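Local coordinates for viral protein F93 (Sulfolobus turreted icosahedral virus, PDB 2CO5), which probably binds DNA as a winged-helix protein, perhaps acting as a transcriptional regulator in the infected archaeal cell, and forms a disulfide-linked dimer, at residues B[13-18]-B[78-83]. Residues are numbered along the deposited sequence; the frame is centred on the assembly and turned at random.
Sequences IILKVL and MKEFEE
Phe81 reaches across from helix 75-92 and settles between Leu15 and Lys16 of helix 9-20, giving an apolar contact carried mainly by one ring. The CA atoms of Leu15 and Phe81, on the facing sides of the two helices, lie 6.1 Å apart, the nearest such pair, and the local axes come within 10.0 Å; both residues send their CB toward the other helix. With CG anti to the backbone N (chi1 167°), the ring extends until CD1 lies 3.9 Å from Leu15 CB and CE1 lies 3.7 Å from Lys16 CA. A large flat residue suits this place because it can reach backbone and side chain alike. Beside it, the branched end of Leu15 lies nearer the helix 75-92 backbone, its CD2 standing 4.2 Å from Phe81 N.

The longer, polar residues contribute their hydrocarbon parts. Lys16 bends at chi2 (61°), which brings CD obliquely to the ring, 3.6 Å from Phe81 CZ; its flexible chain can cover an aromatic ring. Glu80 contributes more marginally, its CG 4.2 Å from Leu15 CD2, so its methylene rather than its carboxylate meets the apolar side chain.

The segments 13-18 and 78-83 cross at -119°, and contact is limited to about one turn of each. Val19 extends the Phe81 packing along helix 9-20, and Ile59 touches both Leu15 and Glu80 just before strand 60-63. The other sides of helix 9-20 pack on helices 30-38 and 44-56, so this contact ties the C-terminal helix 75-92 to the three-helix core of the winged-helix domain.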
ATOM      1  N   ILE B  13       7.802  -4.185   0.786  1.00 49.53           N
ATOM      2  CA  ILE B  13       9.209  -3.983   0.501  1.00 49.60           C
ATOM      3  C   ILE B  13      10.116  -4.862   1.368  1.00 50.69           C
ATOM      4  O   ILE B  13      11.059  -5.465   0.859  1.00 51.42           O
ATOM      5  CB  ILE B  13       9.586  -2.501   0.658  1.00 48.42           C
ATOM      6  CG1 ILE B  13       9.040  -1.707  -0.526  1.00 45.34           C
ATOM      7  CG2 ILE B  13      11.081  -2.346   0.756  1.00 49.10           C
ATOM      8  CD1 ILE B  13       9.040  -0.222  -0.312  1.00 57.66           C
ATOM      9  N   ILE B  14       9.829  -4.944   2.667  1.00 49.73           N
ATOM     10  CA  ILE B  14      10.601  -5.800   3.571  1.00 48.35           C
ATOM     11  C   ILE B  14      10.543  -7.265   3.126  1.00 51.24           C
ATOM     12  O   ILE B  14      11.579  -7.922   3.007  1.00 51.22           O
ATOM     13  CB  ILE B  14      10.108  -5.697   5.033  1.00 48.93           C
ATOM     14  CG1 ILE B  14      10.495  -4.334   5.634  1.00 47.32           C
ATOM     15  CG2 ILE B  14      10.692  -6.829   5.867  1.00 47.32           C
ATOM     16  CD1 ILE B  14       9.855  -4.037   6.977  1.00 42.10           C
ATOM     17  N   LEU B  15       9.333  -7.766   2.886  1.00 50.16           N
ATOM     18  CA  LEU B  15       9.138  -9.157   2.439  1.00 51.24           C
ATOM     19  C   LEU B  15       9.785  -9.438   1.082  1.00 51.15           C
ATOM     20  O   LEU B  15      10.304 -10.529   0.849  1.00 48.36           O
ATOM     21  CB  LEU B  15       7.640  -9.498   2.381  1.00 52.28           C
ATOM     22  CG  LEU B  15       7.009 -10.132   3.628  1.00 56.63           C
ATOM     23  CD1 LEU B  15       7.681  -9.661   4.893  1.00 50.97           C
ATOM     24  CD2 LEU B  15       5.500  -9.886   3.683  1.00 49.44           C
ATOM     25  N   LYS B  16       9.741  -8.454   0.187  1.00 51.64           N
ATOM     26  CA  LYS B  16      10.305  -8.612  -1.150  1.00 51.56           C
ATOM     27  C   LYS B  16      11.827  -8.725  -1.089  1.00 52.43           C
ATOM     28  O   LYS B  16      12.422  -9.503  -1.841  1.00 49.55           O
ATOM     29  CB  LYS B  16       9.875  -7.449  -2.054  1.00 49.91           C
ATOM     30  CG  LYS B  16      10.394  -7.497  -3.508  1.00 48.72           C
ATOM     31  CD  LYS B  16       9.916  -8.714  -4.254  1.00 51.71           C
ATOM     32  CE  LYS B  16      10.365  -8.687  -5.716  1.00 61.06           C
ATOM     33  NZ  LYS B  16      10.179 -10.013  -6.368  1.00 74.81           N
ATOM     34  N   VAL B  17      12.447  -7.949  -0.200  1.00 53.05           N
ATOM     35  CA  VAL B  17      13.903  -7.977  -0.016  1.00 53.51           C
ATOM     36  C   VAL B  17      14.367  -9.324   0.560  1.00 53.62           C
ATOM     37  O   VAL B  17      15.426  -9.831   0.189  1.00 55.11           O
ATOM     38  CB  VAL B  17      14.393  -6.787   0.854  1.00 55.30           C
ATOM     39  CG1 VAL B  17      15.801  -7.031   1.407  1.00 55.15           C
ATOM     40  CG2 VAL B  17      14.364  -5.505   0.041  1.00 51.01           C
ATOM     41  N   LEU B  18      13.560  -9.903   1.447  1.00 51.42           N
ATOM     42  CA  LEU B  18      13.797 -11.268   1.934  1.00 51.05           C
ATOM     43  C   LEU B  18      13.718 -12.311   0.812  1.00 47.66           C
ATOM     44  O   LEU B  18      14.640 -13.100   0.638  1.00 49.54           O
ATOM     45  CB  LEU B  18      12.815 -11.622   3.057  1.00 50.34           C
ATOM     46  CG  LEU B  18      13.345 -11.378   4.473  1.00 54.39           C
ATOM     47  CD1 LEU B  18      14.331 -12.474   4.842  1.00 44.99           C
ATOM     48  CD2 LEU B  18      13.986  -9.999   4.592  1.00 45.26           C
ATOM     49  N   MET B  78       6.048 -16.375   3.339  1.00 49.72           N
ATOM     50  CA  MET B  78       6.060 -16.532   1.885  1.00 49.19           C
ATOM     51  C   MET B  78       4.636 -16.461   1.346  1.00 48.86           C
ATOM     52  O   MET B  78       4.390 -15.819   0.323  1.00 47.62           O
ATOM     53  CB  MET B  78       6.712 -17.862   1.489  1.00 47.93           C
ATOM     54  CG  MET B  78       6.827 -18.106  -0.023  1.00 55.66           C
ATOM     55  SD  MET B  78       7.805 -16.896  -0.955  1.00 65.37           S
ATOM     56  CE  MET B  78       7.636 -17.552  -2.612  1.00 50.91           C
ATOM     57  N   LYS B  79       3.705 -17.121   2.037  1.00 47.28           N
ATOM     58  CA  LYS B  79       2.289 -17.074   1.669  1.00 47.91           C
ATOM     59  C   LYS B  79       1.735 -15.649   1.770  1.00 47.68           C
ATOM     60  O   LYS B  79       0.938 -15.241   0.932  1.00 48.03           O
ATOM     61  CB  LYS B  79       1.462 -18.027   2.543  1.00 46.65           C
ATOM     62  CG  LYS B  79       0.008 -18.183   2.098  1.00 44.04           C
ATOM     63  CD  LYS B  79      -0.700 -19.297   2.860  1.00 51.77           C
ATOM     64  CE  LYS B  79      -2.148 -19.447   2.407  1.00 56.44           C
ATOM     65  NZ  LYS B  79      -2.836 -20.583   3.075  1.00 50.60           N
ATOM     66  N   GLU B  80       2.155 -14.903   2.790  1.00 47.33           N
ATOM     67  CA  GLU B  80       1.744 -13.500   2.941  1.00 47.98           C
ATOM     68  C   GLU B  80       2.323 -12.621   1.842  1.00 47.85           C
ATOM     69  O   GLU B  80       1.640 -11.730   1.332  1.00 49.87           O
ATOM     70  CB  GLU B  80       2.164 -12.948   4.308  1.00 48.27           C
ATOM     71  CG  GLU B  80       1.739 -11.490   4.572  1.00 49.91           C
ATOM     72  CD  GLU B  80       0.230 -11.312   4.655  1.00 51.35           C
ATOM     73  OE1 GLU B  80      -0.438 -12.142   5.311  1.00 56.22           O
ATOM     74  OE2 GLU B  80      -0.288 -10.334   4.077  1.00 50.01           O
ATOM     75  N   PHE B  81       3.580 -12.869   1.483  1.00 49.43           N
ATOM     76  CA  PHE B  81       4.226 -12.133   0.397  1.00 48.80           C
ATOM     77  C   PHE B  81       3.477 -12.334  -0.916  1.00 49.86           C
ATOM     78  O   PHE B  81       3.234 -11.378  -1.656  1.00 49.54           O
ATOM     79  CB  PHE B  81       5.687 -12.570   0.228  1.00 46.77           C
ATOM     80  CG  PHE B  81       6.316 -12.083  -1.052  1.00 53.05           C
ATOM     81  CD1 PHE B  81       6.664 -10.751  -1.205  1.00 46.84           C
ATOM     82  CD2 PHE B  81       6.535 -12.957  -2.115  1.00 61.46           C
ATOM     83  CE1 PHE B  81       7.233 -10.293  -2.392  1.00 45.72           C
ATOM     84  CE2 PHE B  81       7.104 -12.509  -3.301  1.00 60.18           C
ATOM     85  CZ  PHE B  81       7.453 -11.176  -3.440  1.00 51.14           C
ATOM     86  N   GLU B  82       3.124 -13.581  -1.199  1.00 46.20           N
ATOM     87  CA  GLU B  82       2.403 -13.904  -2.416  1.00 47.89           C
ATOM     88  C   GLU B  82       1.054 -13.199  -2.437  1.00 48.95           C
ATOM     89  O   GLU B  82       0.661 -12.628  -3.458  1.00 49.97           O
ATOM     90  CB  GLU B  82       2.242 -15.418  -2.555  1.00 49.10           C
ATOM     91  CG  GLU B  82       3.553 -16.131  -2.873  1.00 52.21           C
ATOM     92  CD  GLU B  82       3.444 -17.656  -2.841  1.00 49.69           C
ATOM     93  OE1 GLU B  82       2.312 -18.182  -2.753  1.00 50.60           O
ATOM     94  OE2 GLU B  82       4.500 -18.322  -2.897  1.00 50.60           O
ATOM     95  N   GLU B  83       0.358 -13.218  -1.303  1.00 48.68           N
ATOM     96  CA  GLU B  83      -0.894 -12.477  -1.169  1.00 51.37           C
ATOM     97  C   GLU B  83      -0.705 -10.973  -1.392  1.00 50.51           C
ATOM     98  O   GLU B  83      -1.468 -10.353  -2.131  1.00 50.62           O
ATOM     99  CB  GLU B  83      -1.525 -12.716   0.203  1.00 51.28           C
ATOM    100  CG  GLU B  83      -2.034 -14.131   0.410  1.00 56.58           C
ATOM    101  CD  GLU B  83      -2.831 -14.278   1.691  1.00 56.90           C
ATOM    102  OE1 GLU B  83      -3.798 -13.503   1.882  1.00 92.47           O
ATOM    103  OE2 GLU B  83      -2.493 -15.172   2.503  1.00 85.96           O
TER